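Local coordinates for enoyl-[acyl-carrier-protein] reductase [FMN] (Thermotoga maritima, PDB 5GVJ) that probably reduces enoyl-acyl-carrier-protein intermediates of fatty acid synthesis with NADH, as a flavoprotein that binds FMN, at residues 85-90 against 106-111; 94-99 against 113-118; 197-202 against 288-293. The protein carries 1 engineered substitution. One frame throughout, in Å; residues are numbered along the deposited sequence.

Contact 1: residues 85-90 against 106-111; sequences VCIEEK and RELKEN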
loop_
_atom_site.group_PDB
_atom_site.type_symbol
_atom_site.label_atom_id
_atom_site.label_comp_id
_atom_site.label_asym_id
_atom_site.label_seq_id
_atom_site.Cartn_x
_atom_site.Cartn_y
_atom_site.Cartn_z
ATOM N N VAL A 85 -34.211 8.592 -2.154
ATOM C CA VAL A 85 -34.136 8.875 -3.588
ATOM C C VAL A 85 -33.607 7.662 -4.344
ATOM O O VAL A 85 -34.119 7.302 -5.410
ATOM C CB VAL A 85 -33.264 10.117 -3.865
ATOM C CG1 VAL A 85 -33.052 10.286 -5.379
ATOM C CG2 VAL A 85 -33.890 11.372 -3.272
ATOM N N CYS A 86 -32.557 7.025 -3.820
ATOM C CA CYS A 86 -31.957 5.900 -4.529
ATOM C C CYS A 86 -32.933 4.743 -4.649
ATOM O O CYS A 86 -32.929 4.019 -5.649
ATOM C CB CYS A 86 -30.678 5.448 -3.815
ATOM S SG CYS A 86 -29.326 6.618 -4.077
ATOM N N ILE A 87 -33.763 4.542 -3.629
ATOM C CA ILE A 87 -34.775 3.492 -3.687
ATOM C C ILE A 87 -35.833 3.824 -4.743
ATOM O O ILE A 87 -36.172 2.990 -5.595
ATOM C CB ILE A 87 -35.392 3.301 -2.291
ATOM C CG1 ILE A 87 -34.361 2.635 -1.362
ATOM C CG2 ILE A 87 -36.699 2.527 -2.380
ATOM C CD1 ILE A 87 -34.725 2.645 0.118
ATOM N N GLU A 88 -36.334 5.066 -4.730
ATOM C CA GLU A 88 -37.446 5.431 -5.609
ATOM C C GLU A 88 -37.022 5.453 -7.074
ATOM O O GLU A 88 -37.805 5.082 -7.958
ATOM C CB GLU A 88 -38.037 6.781 -5.190
ATOM C CG GLU A 88 -38.621 6.775 -3.783
ATOM C CD GLU A 88 -39.679 5.692 -3.534
ATOM O OE1 GLU A 88 -39.725 5.110 -2.416
ATOM O OE2 GLU A 88 -40.461 5.416 -4.460
ATOM N N GLU A 89 -35.802 5.895 -7.362
ATOM C CA GLU A 89 -35.316 5.923 -8.736
ATOM C C GLU A 89 -34.626 4.621 -9.156
ATOM O O GLU A 89 -33.972 4.592 -10.206
ATOM C CB GLU A 89 -34.383 7.121 -8.931
ATOM C CG GLU A 89 -34.982 8.442 -8.442
ATOM C CD GLU A 89 -36.333 8.781 -9.097
ATOM O OE1 GLU A 89 -36.508 8.514 -10.301
ATOM O OE2 GLU A 89 -37.222 9.308 -8.398
ATOM N N LYS A 90 -34.774 3.546 -8.372
ATOM C CA LYS A 90 -34.222 2.224 -8.705
ATOM C C LYS A 90 -32.728 2.294 -9.047
ATOM O O LYS A 90 -32.256 1.686 -10.011
ATOM C CB LYS A 90 -35.004 1.569 -9.846
ATOM C CG LYS A 90 -36.526 1.588 -9.694
ATOM C CD LYS A 90 -36.966 0.969 -8.396
ATOM C CE LYS A 90 -37.131 -0.550 -8.504
ATOM N NZ LYS A 90 -37.379 -1.158 -7.156
ATOM N N ARG A 106 -30.672 -2.843 4.828
ATOM C CA ARG A 106 -31.819 -3.721 4.616
ATOM C C ARG A 106 -32.830 -3.117 3.643
ATOM O O ARG A 106 -33.300 -3.796 2.720
ATOM C CB ARG A 106 -32.492 -4.035 5.948
ATOM C CG ARG A 106 -33.781 -4.795 5.793
ATOM C CD ARG A 106 -34.612 -4.721 7.066
ATOM N NE ARG A 106 -35.800 -5.532 6.895
ATOM C CZ ARG A 106 -36.382 -6.179 7.897
ATOM N NH1 ARG A 106 -35.864 -6.101 9.125
ATOM N NH2 ARG A 106 -37.476 -6.907 7.685
ATOM N N GLU A 107 -33.199 -1.850 3.837
ATOM C CA GLU A 107 -34.223 -1.283 2.958
ATOM C C GLU A 107 -33.710 -1.147 1.531
ATOM O O GLU A 107 -34.473 -1.321 0.571
ATOM C CB GLU A 107 -34.708 0.066 3.491
ATOM C CG GLU A 107 -33.680 1.188 3.472
ATOM C CD GLU A 107 -34.166 2.410 4.236
ATOM O OE1 GLU A 107 -35.225 2.963 3.857
ATOM O OE2 GLU A 107 -33.502 2.794 5.231
ATOM N N LEU A 108 -32.417 -0.866 1.370
ATOM C CA LEU A 108 -31.842 -0.833 0.032
ATOM C C LEU A 108 -31.876 -2.220 -0.597
ATOM O O LEU A 108 -32.307 -2.385 -1.744
ATOM C CB LEU A 108 -30.413 -0.287 0.099
ATOM C CG LEU A 108 -30.349 1.235 0.262
ATOM C CD1 LEU A 108 -28.953 1.701 0.627
ATOM C CD2 LEU A 108 -30.830 1.943 -0.996
ATOM N N LYS A 109 -31.456 -3.237 0.154
ATOM C CA LYS A 109 -31.401 -4.582 -0.402
ATOM C C LYS A 109 -32.788 -5.143 -0.665
ATOM O O LYS A 109 -33.004 -5.811 -1.682
ATOM C CB LYS A 109 -30.636 -5.503 0.530
ATOM C CG LYS A 109 -29.158 -5.422 0.333
ATOM C CD LYS A 109 -28.524 -6.531 1.095
ATOM C CE LYS A 109 -28.821 -7.869 0.453
ATOM N NZ LYS A 109 -28.042 -8.954 1.091
ATOM N N GLU A 110 -33.740 -4.897 0.240
ATOM C CA GLU A 110 -35.105 -5.359 -0.010
ATOM C C GLU A 110 -35.653 -4.826 -1.327
ATOM O O GLU A 110 -36.473 -5.486 -1.969
ATOM C CB GLU A 110 -36.009 -4.968 1.160
ATOM C CG GLU A 110 -35.717 -5.827 2.371
ATOM C CD GLU A 110 -36.723 -5.663 3.483
ATOM O OE1 GLU A 110 -37.539 -4.723 3.409
ATOM O OE2 GLU A 110 -36.680 -6.472 4.433
ATOM N N ASN A 111 -35.193 -3.662 -1.766
ATOM C CA ASN A 111 -35.678 -3.088 -3.014
ATOM C C ASN A 111 -34.752 -3.355 -4.205
ATOM O O ASN A 111 -34.913 -2.724 -5.257
ATOM C CB ASN A 111 -35.930 -1.593 -2.814
ATOM C CG ASN A 111 -37.200 -1.338 -1.995
ATOM O OD1 ASN A 111 -38.306 -1.389 -2.536
ATOM N ND2 ASN A 111 -37.047 -1.094 -0.692
HETATM O O HOH W 1 -35.530 0.379 -5.527
#

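Contact 2: residues 94-99 against 113-118; sequences VTFGAG and TKVIPV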
loop_
_atom_site.group_PDB
_atom_site.type_symbol
_atom_site.label_atom_id
_atom_site.label_comp_id
_atom_site.label_asym_id
_atom_site.label_seq_id
_atom_site.Cartn_x
_atom_site.Cartn_y
_atom_site.Cartn_z
ATOM N N VAL A 94 -25.463 1.307 -4.593
ATOM C CA VAL A 94 -25.212 2.418 -3.682
ATOM C C VAL A 94 -23.958 2.116 -2.875
ATOM O O VAL A 94 -23.845 1.044 -2.270
ATOM C CB VAL A 94 -26.417 2.709 -2.766
ATOM C CG1 VAL A 94 -26.067 3.787 -1.742
ATOM C CG2 VAL A 94 -27.601 3.187 -3.618
ATOM N N THR A 95 -23.004 3.046 -2.899
ATOM C CA THR A 95 -21.843 3.007 -2.023
ATOM C C THR A 95 -22.047 4.023 -0.912
ATOM O O THR A 95 -22.824 4.972 -1.049
ATOM C CB THR A 95 -20.526 3.307 -2.765
ATOM O OG1 THR A 95 -20.483 4.672 -3.195
ATOM C CG2 THR A 95 -20.332 2.391 -3.964
ATOM N N PHE A 96 -21.350 3.801 0.203
ATOM C CA PHE A 96 -21.438 4.673 1.363
ATOM C C PHE A 96 -20.045 5.084 1.800
ATOM O O PHE A 96 -19.084 4.323 1.658
ATOM C CB PHE A 96 -22.140 3.991 2.544
ATOM C CG PHE A 96 -23.620 3.844 2.374
ATOM C CD1 PHE A 96 -24.472 4.893 2.677
ATOM C CD2 PHE A 96 -24.166 2.649 1.929
ATOM C CE1 PHE A 96 -25.844 4.757 2.537
ATOM C CE2 PHE A 96 -25.526 2.507 1.783
ATOM C CZ PHE A 96 -26.370 3.565 2.091
ATOM N N GLY A 97 -19.941 6.298 2.341
ATOM C CA GLY A 97 -18.718 6.737 2.969
ATOM C C GLY A 97 -18.997 7.355 4.325
ATOM O O GLY A 97 -20.120 7.760 4.635
ATOM N N ALA A 98 -17.938 7.410 5.139
ATOM C CA ALA A 98 -17.926 8.128 6.420
ATOM C C ALA A 98 -18.755 7.407 7.482
ATOM O O ALA A 98 -19.648 7.988 8.100
ATOM C CB ALA A 98 -18.385 9.582 6.260
ATOM N N GLY A 99 -18.452 6.127 7.696
ATOM C CA GLY A 99 -18.991 5.466 8.860
ATOM C C GLY A 99 -19.675 4.167 8.513
ATOM O O GLY A 99 -19.378 3.527 7.495
ATOM N N THR A 113 -31.365 -3.049 -4.598
ATOM C CA THR A 113 -30.131 -2.300 -4.766
ATOM C C THR A 113 -28.957 -3.106 -4.213
ATOM O O THR A 113 -29.078 -3.766 -3.177
ATOM C CB THR A 113 -30.257 -0.955 -4.049
ATOM O OG1 THR A 113 -31.250 -0.162 -4.708
ATOM C CG2 THR A 113 -28.939 -0.199 -4.045
ATOM N N LYS A 114 -27.822 -3.084 -4.921
ATOM C CA LYS A 114 -26.585 -3.665 -4.391
ATOM C C LYS A 114 -25.896 -2.624 -3.519
ATOM O O LYS A 114 -25.714 -1.477 -3.941
ATOM C CB LYS A 114 -25.649 -4.123 -5.508
ATOM C CG LYS A 114 -26.281 -5.089 -6.514
ATOM C CD LYS A 114 -26.712 -6.381 -5.835
ATOM C CE LYS A 114 -27.044 -7.455 -6.866
ATOM N NZ LYS A 114 -27.981 -6.954 -7.904
ATOM N N VAL A 115 -25.519 -3.021 -2.303
ATOM C CA VAL A 115 -25.010 -2.093 -1.299
ATOM C C VAL A 115 -23.540 -2.403 -1.054
ATOM O O VAL A 115 -23.188 -3.541 -0.720
ATOM C CB VAL A 115 -25.826 -2.179 -0.002
ATOM C CG1 VAL A 115 -25.294 -1.200 1.021
ATOM C CG2 VAL A 115 -27.313 -1.903 -0.304
ATOM N N ILE A 116 -22.683 -1.396 -1.228
ATOM C CA ILE A 116 -21.236 -1.587 -1.116
ATOM C C ILE A 116 -20.648 -0.503 -0.218
ATOM O O ILE A 116 -20.240 0.551 -0.723
ATOM C CB ILE A 116 -20.560 -1.571 -2.500
ATOM C CG1 ILE A 116 -21.226 -2.583 -3.433
ATOM C CG2 ILE A 116 -19.064 -1.931 -2.369
ATOM C CD1 ILE A 116 -20.636 -2.614 -4.840
ATOM N N PRO A 117 -20.572 -0.719 1.099
ATOM C CA PRO A 117 -19.950 0.275 1.982
ATOM C C PRO A 117 -18.453 0.377 1.725
ATOM O O PRO A 117 -17.801 -0.602 1.367
ATOM C CB PRO A 117 -20.217 -0.279 3.395
ATOM C CG PRO A 117 -21.286 -1.318 3.233
ATOM C CD PRO A 117 -21.076 -1.879 1.845
ATOM N N VAL A 118 -17.913 1.577 1.915
ATOM C CA VAL A 118 -16.465 1.790 1.912
ATOM C C VAL A 118 -15.975 1.646 3.348
ATOM O O VAL A 118 -16.564 2.217 4.270
ATOM C CB VAL A 118 -16.105 3.171 1.329
ATOM C CG1 VAL A 118 -14.596 3.376 1.288
ATOM C CG2 VAL A 118 -16.692 3.345 -0.079
HETATM O O HOH W 2 -19.310 3.054 4.635
#

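Contact 3: residues 197-202 against 288-293; sequences VASVES and KPVKQI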
loop_
_atom_site.group_PDB
_atom_site.type_symbol
_atom_site.label_atom_id
_atom_site.label_comp_id
_atom_site.label_asym_id
_atom_site.label_seq_id
_atom_site.Cartn_x
_atom_site.Cartn_y
_atom_site.Cartn_z
ATOM N N VAL A 197 -10.808 11.027 -12.420
ATOM C CA VAL A 197 -10.845 12.491 -12.374
ATOM C C VAL A 197 -9.911 13.070 -13.428
ATOM O O VAL A 197 -10.213 14.094 -14.062
ATOM C CB VAL A 197 -10.479 13.003 -10.970
ATOM C CG1 VAL A 197 -10.187 14.501 -11.011
ATOM C CG2 VAL A 197 -11.594 12.694 -9.977
ATOM N N ALA A 198 -8.759 12.428 -13.629
ATOM C CA ALA A 198 -7.794 12.842 -14.651
ATOM C C ALA A 198 -8.149 12.255 -16.023
ATOM O O ALA A 198 -7.348 11.588 -16.676
ATOM C CB ALA A 198 -6.386 12.437 -14.236
ATOM N N SER A 199 -9.365 12.548 -16.484
ATOM C CA SER A 199 -9.807 12.034 -17.773
ATOM C C SER A 199 -10.424 13.150 -18.606
ATOM O O SER A 199 -10.835 14.191 -18.086
ATOM C CB SER A 199 -10.827 10.907 -17.613
ATOM O OG SER A 199 -12.065 11.437 -17.166
ATOM N N VAL A 200 -10.510 12.903 -19.917
ATOM C CA VAL A 200 -11.073 13.917 -20.814
ATOM C C VAL A 200 -12.524 14.204 -20.445
ATOM O O VAL A 200 -12.965 15.361 -20.447
ATOM C CB VAL A 200 -10.939 13.478 -22.288
ATOM C CG1 VAL A 200 -11.608 14.501 -23.224
ATOM C CG2 VAL A 200 -9.487 13.321 -22.675
ATOM N N GLU A 201 -13.277 13.161 -20.080
ATOM C CA GLU A 201 -14.696 13.303 -19.785
ATOM C C GLU A 201 -14.962 13.779 -18.366
ATOM O O GLU A 201 -16.124 14.031 -18.019
ATOM C CB GLU A 201 -15.417 11.971 -20.031
ATOM C CG GLU A 201 -15.463 11.540 -21.511
ATOM C CD GLU A 201 -14.159 10.919 -22.011
ATOM O OE1 GLU A 201 -13.240 10.687 -21.185
ATOM O OE2 GLU A 201 -14.053 10.655 -23.235
ATOM N N SER A 202 -13.932 13.887 -17.532
ATOM C CA SER A 202 -14.113 14.477 -16.213
ATOM C C SER A 202 -14.341 15.973 -16.345
ATOM O O SER A 202 -13.709 16.630 -17.171
ATOM C CB SER A 202 -12.891 14.205 -15.334
ATOM O OG SER A 202 -12.804 15.138 -14.267
ATOM N N LYS A 288 -6.294 11.187 -20.048
ATOM C CA LYS A 288 -6.698 10.256 -21.084
ATOM C C LYS A 288 -8.217 10.201 -21.220
ATOM O O LYS A 288 -8.948 10.455 -20.259
ATOM C CB LYS A 288 -6.211 8.831 -20.796
ATOM C CG LYS A 288 -4.710 8.607 -20.761
ATOM C CD LYS A 288 -4.488 7.121 -20.429
ATOM C CE LYS A 288 -3.041 6.784 -20.140
ATOM N NZ LYS A 288 -2.910 5.325 -19.855
ATOM N N PRO A 289 -8.719 9.837 -22.395
ATOM C CA PRO A 289 -10.129 9.461 -22.501
ATOM C C PRO A 289 -10.437 8.283 -21.596
ATOM O O PRO A 289 -9.608 7.393 -21.396
ATOM C CB PRO A 289 -10.283 9.073 -23.976
ATOM C CG PRO A 289 -9.171 9.780 -24.675
ATOM C CD PRO A 289 -8.028 9.739 -23.692
ATOM N N VAL A 290 -11.657 8.291 -21.056
ATOM C CA VAL A 290 -12.143 7.185 -20.233
ATOM C C VAL A 290 -11.996 5.859 -20.966
ATOM O O VAL A 290 -11.545 4.863 -20.390
ATOM C CB VAL A 290 -13.600 7.457 -19.807
ATOM C CG1 VAL A 290 -14.312 6.162 -19.384
ATOM C CG2 VAL A 290 -13.615 8.473 -18.669
ATOM N N LYS A 291 -12.338 5.831 -22.257
ATOM C CA LYS A 291 -12.237 4.589 -23.020
ATOM C C LYS A 291 -10.803 4.073 -23.058
ATOM O O LYS A 291 -10.561 2.869 -22.884
ATOM C CB LYS A 291 -12.758 4.801 -24.444
ATOM C CG LYS A 291 -13.462 3.580 -25.027
ATOM C CD LYS A 291 -14.941 3.553 -24.611
ATOM C CE LYS A 291 -15.500 2.127 -24.589
ATOM N NZ LYS A 291 -14.808 1.250 -23.548
ATOM N N GLN A 292 -9.840 4.966 -23.291
ATOM C CA GLN A 292 -8.443 4.549 -23.332
ATOM C C GLN A 292 -7.968 4.076 -21.964
ATOM O O GLN A 292 -7.234 3.084 -21.866
ATOM C CB GLN A 292 -7.570 5.704 -23.815
ATOM C CG GLN A 292 -6.149 5.284 -24.159
ATOM C CD GLN A 292 -6.123 4.276 -25.307
ATOM O OE1 GLN A 292 -5.524 3.207 -25.196
ATOM N NE2 GLN A 292 -6.799 4.606 -26.404
ATOM N N ILE A 293 -8.348 4.794 -20.902
ATOM C CA ILE A 293 -7.983 4.374 -19.544
ATOM C C ILE A 293 -8.360 2.916 -19.317
ATOM O O ILE A 293 -7.544 2.107 -18.856
ATOM C CB ILE A 293 -8.652 5.281 -18.496
ATOM C CG1 ILE A 293 -8.079 6.698 -18.567
ATOM C CG2 ILE A 293 -8.510 4.672 -17.074
ATOM C CD1 ILE A 293 -8.843 7.717 -17.685
HETATM O O HOH W 3 -13.857 7.895 -23.659
#

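Contact 1: residues 85-90 against 106-111
Lys90 NZ and the backbone oxygen of Asn111 reach for each other across the ends of two neighbouring helices, and a water ties them together. The direct bond from Lys90 NZ to Asn111 O is weak at 3.5 Å. The water adds a second route: it accepts from Lys90 NZ at 2.9 Å and donates both to Ile87 O, at 2.7 Å, and to Asn111 O. The lysine chain bends twice, at chi2 (-55°) and chi3 (-86°), and this folding carries its ammonium group over to the second segment.

Lys90 is the positive-phi C-prime residue of a Schellman motif that ends helix 79-88, with Lys90 N bonded to Ile87 O and Val91 N to Cys86 O. Both helices lie on the outside of a TIM barrel of the nitronate monooxygenase family, side by side over the parallel strands.

Between them the contact is carried by Ile87, whose longer branch meets Leu108 with CG1 and Glu107 with CD1 while its CG2 methyl meets Asn111. CG1 is 3.6 Å from Leu108 CD2, on the side nearer the strands, where Leu108 goes on to touch Phe96 and Val115. CD1 lies against the aliphatic CG of Glu107 and its OE1, the two side chains crossing at about a right angle. CG2, set anti to the backbone N, faces the amide of Asn111, 3.9 Å from its CG. That amide is not loose: Asn111 ND2 donates to Glu107 O at 2.9 Å with an angle of 169° at the hydrogen, the acceptor lying almost in the amide plane. With an alanine in place of Ile87, a gap would probably open between the helices, leaving Leu108 CD2 and the Asn111 amide without the branch that packs on them here.

Contact 2: residues 94-99 against 113-118
Val94 joins the two strands through both of its backbone polar atoms. Val94 N donates to Lys114 O at 2.9 Å, and Val94 O accepts from Ile116 N, also at 2.9 Å; both bonds are nearly straight at the hydrogen. Two residues further on, Val118 N gives a more bent bond to Phe96 O, 3.0 Å long with an angle of 151°. Between these bonds Ile116 O is met by Thr95 CA at 3.2 Å in a CA-H...O contact. Where the strands end, a water lies 2.9 Å from both Gly99 O and Val118 O, within bonding distance of each, though it has more acceptors around it than protons to give.

The side chains of Val94, Phe96 and Val115 lie on the face covered by the outer helices, Phe96 and Val115 under Leu108 of helix 102-110 and Val94 near Cys86 of helix 79-88. Phe96 CG stands anti to the carbonyl carbon (chi1 -73°), which lays the ring back beside its own strand. Val94 CG1 sits over one ring face, offset toward the rim, while Val115 CG1 comes to the ring edge in its plane, 3.8 Å from Phe96 CE2. Toward the N-terminal ends of the strands, Val94 CG2 packs on Thr113 CG2 at 3.7 Å, leaving Thr113 OG1 to bond Val91 O. On the other face Thr95 and Ile116 both touch Ile137 of the next strand, and Thr95 OG1 bonds Asn71.

With a parallel register and helix 102-110 as the connection, this is a beta-alpha-beta unit of the TIM barrel, and its C-terminal end leads toward the flavin site: the Val118 side chain is about 4 Å from that of Glu139, which binds FMN in another structure of this protein.

Contact 3: residues 197-202 against 288-293
Val200 and Glu201, in a type I beta turn from Ser199 to Ser202, receive the start of helix 290-309. The turn follows helix 193-197 of the TIM barrel, while the long helix is the last in the chain, so the contact joins parts of the fold 86 residues apart.

Two hydrogen bonds cross it. Val200 N donates to Lys288 O at 2.9 Å, approaching from above the carbonyl plane, 52° out of it. The other comes from the first turn of the helix, just after Pro289 at the N-cap position: Val290 N donates to Glu201 OE1 at 2.9 Å, nearly straight at 168°, on the syn side but tilted well out of the carboxylate plane. The glutamate chain turns at chi2 (79°), which brings its carboxylate back over the helix start. Glu201 OE2 accepts from a water that in turn accepts from Lys291 N. One carboxylate thus serves two successive N-H groups at the helix N-terminus, Val290 directly and Lys291 through the water, where the helix dipole would probably favour its negative charge.

Van der Waals contacts surround these bonds. Val200 CG2 lies against the Pro289 ring, 4.0 Å from its CD, on the exposed side. Toward the interior, Val290 CG2 touches Glu201 OE1 (3.4 Å) and Ser199 OG, and Ile293 CD1 touches Ser199 CB at 3.8 Å. Leu30 of helix 28-36 touches both Ser199 and Val290.

Within the turn, Ser199 OG has its main polar partner in Phe196 O. On the other segment, the CB of Lys288 is directed away from the turn, and its NZ forms a salt bridge with Asp296. Ser202 OG closes its segment on itself by donating to Val197 O at 2.8 Å, in the carbonyl plane and on a lone pair.

How the contacts relate
Contacts 1 and 2 belong to one region of the barrel, with centres 12 Å apart. Their segments alternate along the chain, running helix 79-88, strand 93-97, helix 102-110, strand 114-119, so the outer helix pair and the inner strand pair form two layers of the same wall. Leu108 bridges the layers, with its CD1 3.5 Å from Phe96 CZ. Contact 3 comes later in the chain and lies across its centre from contact 2, the nearest atoms of the two being about 14 Å apart. It joins the loop after helix 193-197, near Thr194, which binds FMN in another structure of this protein, to the C-terminal helix, whereas contact 1 is remote from the annotated sites.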